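PDB 1WPX: carboxypeptidase Y inhibitor from Saccharomyces cerevisiae, which inhibits carboxypeptidase Y, a serine protease, specifically and potently as a member of the phosphatidylethanolamine-binding protein family. Local coordinates for residues B[53-58]-B[215-220]; B[91-96]-B[167-172]; B[108-113]-B[185-190]. All coordinates share one frame; numbering follows the deposited sequence.

Contact 1 of 3, residues B[53-58]-B[215-220]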
# COMPACT_ATOMS: atom_id res chain seq x y z
N LEU B 53 -7.30 10.13 12.17
CA LEU B 53 -8.50 10.80 11.70
C LEU B 53 -8.70 12.10 12.45
O LEU B 53 -8.48 12.17 13.67
CB LEU B 53 -9.73 9.92 11.90
CG LEU B 53 -9.96 8.76 10.94
CD1 LEU B 53 -11.19 7.97 11.37
CD2 LEU B 53 -10.16 9.31 9.54
N PRO B 54 -9.11 13.16 11.74
CA PRO B 54 -9.33 14.43 12.43
C PRO B 54 -10.55 14.27 13.33
O PRO B 54 -11.61 13.80 12.89
CB PRO B 54 -9.54 15.41 11.29
CG PRO B 54 -10.14 14.56 10.22
CD PRO B 54 -9.31 13.31 10.29
N THR B 55 -10.39 14.64 14.59
CA THR B 55 -11.45 14.55 15.59
C THR B 55 -12.86 14.86 15.11
O THR B 55 -13.79 14.10 15.38
CB THR B 55 -11.11 15.45 16.78
OG1 THR B 55 -10.08 14.82 17.56
CG2 THR B 55 -12.33 15.69 17.64
N GLU B 56 -13.03 15.98 14.41
CA GLU B 56 -14.35 16.39 13.94
C GLU B 56 -15.03 15.40 13.00
O GLU B 56 -16.25 15.41 12.86
CB GLU B 56 -14.29 17.76 13.25
CG GLU B 56 -13.31 17.85 12.10
CD GLU B 56 -11.86 18.03 12.56
OE1 GLU B 56 -10.98 18.06 11.68
OE2 GLU B 56 -11.61 18.16 13.79
N LYS B 57 -14.24 14.55 12.35
CA LYS B 57 -14.81 13.56 11.45
C LYS B 57 -15.40 12.38 12.22
O LYS B 57 -16.32 11.72 11.75
CB LYS B 57 -13.77 13.08 10.44
CG LYS B 57 -13.61 14.03 9.26
CD LYS B 57 -12.53 13.55 8.30
CE LYS B 57 -12.46 14.41 7.04
NZ LYS B 57 -13.67 14.23 6.18
N ALA B 58 -14.87 12.12 13.42
CA ALA B 58 -15.34 11.03 14.26
C ALA B 58 -16.37 11.55 15.26
O ALA B 58 -16.52 11.02 16.36
CB ALA B 58 -14.17 10.40 15.00
N PHE B 215 -8.12 3.38 15.29
CA PHE B 215 -7.56 4.54 14.64
C PHE B 215 -6.97 5.47 15.70
O PHE B 215 -7.15 5.24 16.90
CB PHE B 215 -8.63 5.27 13.80
CG PHE B 215 -9.66 6.01 14.62
CD1 PHE B 215 -9.49 7.36 14.93
CD2 PHE B 215 -10.84 5.38 15.02
CE1 PHE B 215 -10.48 8.07 15.62
CE2 PHE B 215 -11.84 6.09 15.72
CZ PHE B 215 -11.65 7.43 16.02
N TYR B 216 -6.25 6.49 15.24
CA TYR B 216 -5.65 7.46 16.14
C TYR B 216 -6.28 8.82 15.90
O TYR B 216 -6.70 9.15 14.79
CB TYR B 216 -4.14 7.58 15.91
CG TYR B 216 -3.28 6.45 16.44
CD1 TYR B 216 -2.94 5.37 15.64
CD2 TYR B 216 -2.76 6.49 17.74
CE1 TYR B 216 -2.11 4.35 16.10
CE2 TYR B 216 -1.93 5.48 18.22
CZ TYR B 216 -1.60 4.41 17.39
OH TYR B 216 -0.78 3.41 17.86
N ALA B 217 -6.34 9.61 16.96
CA ALA B 217 -6.88 10.96 16.90
C ALA B 217 -6.06 11.77 17.89
O ALA B 217 -5.59 11.25 18.91
CB ALA B 217 -8.34 10.97 17.28
N GLU B 218 -5.89 13.05 17.59
CA GLU B 218 -5.10 13.92 18.45
C GLU B 218 -5.60 15.35 18.40
O GLU B 218 -6.17 15.79 17.41
CB GLU B 218 -3.63 13.88 18.00
CG GLU B 218 -2.63 14.32 19.03
CD GLU B 218 -1.23 14.40 18.47
OE1 GLU B 218 -0.28 14.53 19.27
OE2 GLU B 218 -1.08 14.34 17.24
N THR B 219 -5.40 16.07 19.50
CA THR B 219 -5.79 17.48 19.59
C THR B 219 -4.51 18.26 19.87
O THR B 219 -3.89 18.10 20.92
CB THR B 219 -6.80 17.72 20.72
OG1 THR B 219 -8.06 17.15 20.37
CG2 THR B 219 -6.98 19.21 20.96
N LYS B 220 -4.10 19.08 18.91
CA LYS B 220 -2.88 19.87 19.06
C LYS B 220 -3.19 21.29 19.49
O LYS B 220 -2.58 21.74 20.48
CB LYS B 220 -2.08 19.86 17.76
CG LYS B 220 -1.53 18.49 17.38
CD LYS B 220 -0.59 18.55 16.19
CE LYS B 220 0.05 17.20 15.94
NZ LYS B 220 0.79 16.70 17.14
OXT LYS B 220 -4.04 21.94 18.83

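Contact 2 of 3, residues B[91-96]-B[167-172]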
# COMPACT_ATOMS: atom_id res chain seq x y z
N THR B 91 -21.94 -7.71 20.42
CA THR B 91 -21.74 -6.49 21.19
C THR B 91 -20.58 -5.73 20.56
O THR B 91 -19.50 -6.27 20.32
CB THR B 91 -21.42 -6.79 22.67
OG1 THR B 91 -22.64 -7.05 23.37
CG2 THR B 91 -20.70 -5.60 23.31
N LEU B 92 -20.83 -4.45 20.28
CA LEU B 92 -19.84 -3.58 19.67
C LEU B 92 -19.38 -2.56 20.70
O LEU B 92 -20.18 -1.79 21.23
CB LEU B 92 -20.48 -2.88 18.46
CG LEU B 92 -19.61 -2.45 17.29
CD1 LEU B 92 -18.51 -3.47 17.01
CD2 LEU B 92 -20.51 -2.31 16.08
N VAL B 93 -18.08 -2.55 20.96
CA VAL B 93 -17.49 -1.65 21.94
C VAL B 93 -16.48 -0.66 21.34
O VAL B 93 -15.84 -0.95 20.34
CB VAL B 93 -16.75 -2.46 23.04
CG1 VAL B 93 -15.94 -1.53 23.94
CG2 VAL B 93 -17.76 -3.23 23.87
N MET B 94 -16.36 0.51 21.96
CA MET B 94 -15.38 1.50 21.55
C MET B 94 -14.74 2.05 22.82
O MET B 94 -15.42 2.61 23.67
CB MET B 94 -16.00 2.65 20.77
CG MET B 94 -14.94 3.57 20.17
SD MET B 94 -15.58 5.01 19.28
CE MET B 94 -14.53 6.30 19.95
N THR B 95 -13.43 1.88 22.95
CA THR B 95 -12.75 2.36 24.14
C THR B 95 -11.41 3.03 23.84
O THR B 95 -10.78 2.77 22.81
CB THR B 95 -12.52 1.21 25.14
OG1 THR B 95 -12.09 1.76 26.40
CG2 THR B 95 -11.46 0.25 24.61
N ASP B 96 -10.98 3.90 24.76
CA ASP B 96 -9.72 4.61 24.66
C ASP B 96 -8.87 4.23 25.87
O ASP B 96 -9.22 4.56 27.00
CB ASP B 96 -9.97 6.13 24.65
CG ASP B 96 -8.69 6.95 24.69
OD1 ASP B 96 -7.59 6.36 24.72
OD2 ASP B 96 -8.77 8.19 24.70
N LEU B 167 -14.16 -3.05 19.19
CA LEU B 167 -14.11 -4.48 19.44
C LEU B 167 -15.48 -5.13 19.27
O LEU B 167 -16.49 -4.64 19.78
CB LEU B 167 -13.59 -4.77 20.86
CG LEU B 167 -12.23 -4.21 21.25
CD1 LEU B 167 -12.42 -2.87 21.92
CD2 LEU B 167 -11.53 -5.15 22.20
N LEU B 168 -15.51 -6.24 18.53
CA LEU B 168 -16.75 -6.96 18.29
C LEU B 168 -16.77 -8.25 19.11
O LEU B 168 -15.88 -9.09 18.98
CB LEU B 168 -16.91 -7.30 16.80
CG LEU B 168 -18.22 -7.99 16.42
CD1 LEU B 168 -19.36 -7.02 16.60
CD2 LEU B 168 -18.17 -8.48 14.98
N TYR B 169 -17.78 -8.40 19.96
CA TYR B 169 -17.90 -9.60 20.79
C TYR B 169 -19.14 -10.41 20.47
O TYR B 169 -20.18 -9.86 20.09
CB TYR B 169 -17.96 -9.23 22.27
CG TYR B 169 -16.69 -8.69 22.86
CD1 TYR B 169 -16.40 -7.32 22.82
CD2 TYR B 169 -15.77 -9.54 23.48
CE1 TYR B 169 -15.23 -6.81 23.39
CE2 TYR B 169 -14.59 -9.05 24.04
CZ TYR B 169 -14.33 -7.68 24.00
OH TYR B 169 -13.18 -7.19 24.58
N LYS B 170 -19.04 -11.72 20.61
CA LYS B 170 -20.18 -12.60 20.40
C LYS B 170 -20.73 -12.87 21.79
O LYS B 170 -19.98 -13.24 22.69
CB LYS B 170 -19.75 -13.93 19.77
CG LYS B 170 -20.90 -14.91 19.65
CD LYS B 170 -20.41 -16.32 19.42
CE LYS B 170 -21.58 -17.30 19.47
NZ LYS B 170 -21.16 -18.71 19.20
N GLN B 171 -22.03 -12.67 21.98
CA GLN B 171 -22.65 -12.90 23.28
C GLN B 171 -22.98 -14.38 23.45
O GLN B 171 -23.18 -15.08 22.47
CB GLN B 171 -23.93 -12.07 23.41
CG GLN B 171 -23.71 -10.58 23.20
CD GLN B 171 -25.00 -9.77 23.19
OE1 GLN B 171 -24.99 -8.58 22.89
NE2 GLN B 171 -26.11 -10.42 23.52
N PRO B 172 -23.02 -14.87 24.71
CA PRO B 172 -23.34 -16.28 24.96
C PRO B 172 -24.77 -16.52 24.46
O PRO B 172 -25.63 -15.64 24.61
CB PRO B 172 -23.26 -16.40 26.48
CG PRO B 172 -22.42 -15.23 26.91
CD PRO B 172 -22.86 -14.14 25.97

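Contact 3 of 3, residues B[108-113]-B[185-190]. With SO4 (sulfate ion), chain G.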
# COMPACT_ATOMS: atom_id res chain seq x y z
N SER B 108 -7.72 5.76 32.35
CA SER B 108 -7.48 4.71 31.35
C SER B 108 -8.71 3.86 31.08
O SER B 108 -9.35 3.34 32.01
CB SER B 108 -6.31 3.82 31.78
OG SER B 108 -5.92 2.96 30.71
N GLU B 109 -9.00 3.71 29.79
CA GLU B 109 -10.14 2.97 29.30
C GLU B 109 -11.37 3.82 29.57
O GLU B 109 -12.06 3.67 30.57
CB GLU B 109 -10.25 1.61 29.98
CG GLU B 109 -9.24 0.60 29.43
CD GLU B 109 -9.83 -0.33 28.38
OE1 GLU B 109 -10.82 0.06 27.72
OE2 GLU B 109 -9.30 -1.45 28.20
N PHE B 110 -11.59 4.77 28.67
CA PHE B 110 -12.72 5.68 28.72
C PHE B 110 -13.75 5.05 27.77
O PHE B 110 -13.46 4.82 26.59
CB PHE B 110 -12.28 7.06 28.24
CG PHE B 110 -13.31 8.13 28.42
CD1 PHE B 110 -14.32 8.31 27.48
CD2 PHE B 110 -13.26 8.98 29.52
CE1 PHE B 110 -15.26 9.32 27.63
CE2 PHE B 110 -14.20 9.99 29.67
CZ PHE B 110 -15.20 10.17 28.72
N CYS B 111 -14.93 4.77 28.29
CA CYS B 111 -15.99 4.13 27.52
C CYS B 111 -16.69 5.08 26.54
O CYS B 111 -17.40 6.00 26.95
CB CYS B 111 -17.01 3.50 28.47
SG CYS B 111 -18.05 2.26 27.71
N HIS B 112 -16.50 4.83 25.26
CA HIS B 112 -17.08 5.66 24.22
C HIS B 112 -18.37 5.10 23.62
O HIS B 112 -19.24 5.86 23.17
CB HIS B 112 -16.05 5.89 23.11
CG HIS B 112 -15.05 6.95 23.42
ND1 HIS B 112 -15.32 8.30 23.26
CD2 HIS B 112 -13.80 6.88 23.92
CE1 HIS B 112 -14.27 9.00 23.64
NE2 HIS B 112 -13.33 8.17 24.05
N LEU B 113 -18.50 3.78 23.61
CA LEU B 113 -19.67 3.17 23.02
C LEU B 113 -19.80 1.71 23.40
O LEU B 113 -18.80 1.01 23.59
CB LEU B 113 -19.59 3.33 21.50
CG LEU B 113 -20.62 2.76 20.52
CD1 LEU B 113 -20.36 1.28 20.32
CD2 LEU B 113 -22.03 3.02 21.02
N ASP B 185 -19.98 4.51 34.85
CA ASP B 185 -19.80 5.61 33.91
C ASP B 185 -18.56 5.38 33.06
O ASP B 185 -17.93 4.33 33.14
CB ASP B 185 -19.77 6.96 34.65
CG ASP B 185 -18.62 7.08 35.61
OD1 ASP B 185 -18.30 6.09 36.29
OD2 ASP B 185 -18.04 8.19 35.69
N ARG B 186 -18.20 6.38 32.26
CA ARG B 186 -17.08 6.28 31.33
C ARG B 186 -15.66 6.13 31.87
O ARG B 186 -15.00 5.12 31.60
CB ARG B 186 -17.19 7.44 30.34
CG ARG B 186 -18.56 7.40 29.70
CD ARG B 186 -18.76 8.37 28.57
NE ARG B 186 -19.79 7.85 27.67
CZ ARG B 186 -20.60 8.61 26.96
NH1 ARG B 186 -21.50 8.04 26.16
NH2 ARG B 186 -20.53 9.93 27.04
N PRO B 187 -15.15 7.12 32.61
CA PRO B 187 -13.78 6.92 33.11
C PRO B 187 -13.61 5.58 33.83
O PRO B 187 -14.35 5.26 34.76
CB PRO B 187 -13.56 8.13 34.02
CG PRO B 187 -14.96 8.57 34.38
CD PRO B 187 -15.71 8.39 33.10
N ASN B 188 -12.63 4.80 33.37
CA ASN B 188 -12.32 3.48 33.92
C ASN B 188 -13.50 2.53 33.79
O ASN B 188 -13.53 1.47 34.42
CB ASN B 188 -11.93 3.57 35.40
CG ASN B 188 -10.92 4.66 35.68
OD1 ASN B 188 -11.28 5.82 35.89
ND2 ASN B 188 -9.64 4.31 35.65
N TRP B 189 -14.47 2.89 32.95
CA TRP B 189 -15.66 2.07 32.77
C TRP B 189 -16.35 1.93 34.12
O TRP B 189 -17.01 0.93 34.40
CB TRP B 189 -15.29 0.69 32.20
CG TRP B 189 -15.07 0.68 30.71
CD1 TRP B 189 -14.21 1.48 30.01
CD2 TRP B 189 -15.75 -0.13 29.74
NE1 TRP B 189 -14.31 1.22 28.66
CE2 TRP B 189 -15.25 0.24 28.47
CE3 TRP B 189 -16.73 -1.12 29.83
CZ2 TRP B 189 -15.70 -0.36 27.29
CZ3 TRP B 189 -17.18 -1.72 28.65
CH2 TRP B 189 -16.66 -1.33 27.40
N GLY B 190 -16.17 2.95 34.96
CA GLY B 190 -16.77 2.96 36.27
C GLY B 190 -16.21 1.93 37.24
O GLY B 190 -16.89 1.56 38.20
S SO4 G . -11.28 10.57 25.28
O1 SO4 G . -12.30 10.97 26.27
O2 SO4 G . -11.73 10.98 23.93
O3 SO4 G . -10.00 11.24 25.59
O4 SO4 G . -11.09 9.11 25.32

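Contact 1 of 3, residues B[53-58]-B[215-220]
Near the C-terminal end of strand 208-217, L53 and A58 of the connection between strands 45-47 and 63-69 pack against F215. One backbone bond ties the two segments: L53 N donates to Y216 O at 2.9 Å, with 161° at the hydrogen, and arrives nearly along the C=O axis. The side chain of L53 crosses that of F215 at about a right angle and lays its CD1 branch over one face of the ring, 4.2 Å from the centroid and displaced toward the rim, a CH-pi contact. F215 has chi1 72°, with CG between its own N and carbonyl carbon; this turns the ring toward the loop, where A58 CB meets the far carbon CZ at 4.0 Å. The loop makes one short 3-10 turn, residues 55-57, held by K57 N to P54 O, and this turn brings A58 back to the ring. In the antiparallel sheet of this PEBP fold, F215 also meets Y164 of the neighbouring strand 162-170 and V47 of strand 45-47. Further along, A217 CB lies 3.8 Å from L53 O. T219, next to the last residue, brings its OG1 only to within 4.2 Å of T55 OG1, too long for a hydrogen bond; its partner is P155 O.

Contact 2 of 3, residues B[91-96]-B[167-172]
T91 meets Y169 and Q171 at one end of an antiparallel strand pair, and L167 meets V93 and T95 at the other. The backbone of T91 is gripped both ways, its N giving a bond to Y169 O and its O receiving Y169 N, each 2.8 Å long. The hydroxyl adds a third link: OG1 sits beside its own N (chi1 -81°) and donates to Q171 OE1 at 2.8 Å. It reaches the amide oxygen from the flank, at 119° to the C=O and somewhat off the amide plane. D117 N donates to the same OE1, so this oxygen has two donors, one from each of strands 90-96 and 110-120.

L167 forms the second hydrogen-bonded pair, with V93: V93 N reaches L167 O at 2.9 Å and L167 N returns to V93 O. CD1 of L167 packs alongside V93, 4.3 Å from V93 CG1, and meets T95 CG2 at 4.2 Å. The Y169 ring lies next to V93 CG2 on this same face, which helix 198-203 covers through V198 and A202. On the other face L92 and L168, the non-hydrogen-bonded pair between the two, touch through their CD1 methyls at 3.7 Å. This two-faced, regularly bonded ladder joins strands 90-96 and 162-170, which are flanked by 110-120 and 208-217 in the antiparallel sheet of the phosphatidylethanolamine-binding protein fold, close to the centre of the molecule.

Contact 3 of 3, residues B[108-113]-B[185-190]
F110 and C111, at the start of strand 110-120, run beside a type II turn from R186 to W189, with the CA atoms of F110 and P187 4.7 Å apart. R186 O is the shared acceptor: W189 N closes the turn on it, and C111 N reaches it in a weak bond of 3.3 Å. On the strand's other flank, E109 and F110 together face D96 in a G1 bulge, while H112 and L113 both face M94 in a classic bulge.

C111 projects toward the turn and lies flat against the W189 indole. CB stands over the five-membered ring; SG, anti to the backbone N (chi1 -161°), lies over the six-membered ring, 3.6 Å from its centroid. The indole NE1 and the E109 carboxylate oxygen OE1 both bond to T95 OG1, which fixes the two side chains around one hydroxyl.

The F110 ring lies between R186 CB on one face, a CH-pi contact 3.8 Å from the centroid, and sulfate O1 over the centre of the other. From CB the arginine chain runs out extended past C111 O, and its NH1 ends in a salt bridge to E149. This places the turn against the anion pocket characteristic of the PEBP family, here occupied by a sulfate probably taken up from the crystallisation liquor. H112 NE2 donates to sulfate O4 at 2.7 Å, nearly straight at 165°, with the sulfur in the plane of the imidazole; A154 N and Y164 OH also bond to the sulfate. M151 O takes the bond from ND1 on the far side of the H112 ring, and F110 CD1 rests 3.6 Å above the face of that ring, so the imidazole is fixed in rotation.

Contacts 2 and 3 join directly: strands 90-96 and 110-120 are neighbours, and D96 O lies 2.9 Å from F110 N, a probable hydrogen bond, although the centres are about 14 Å apart. Their segments alternate along the chain, so the two closures interlock. Contact 1 encloses both in sequence and touches neither; its centre is about 21 Å from that of contact 2 and 18 Å from that of contact 3, with nearest atoms about 5 and 8 Å away. The sheet still connects it, because strand 208-217 pairs with strand 162-170 of contact 2. Y164 on that strand bridges further, its ring meeting that of F215 in contact 1 and its hydroxyl bonding to the sulfate at contact 3.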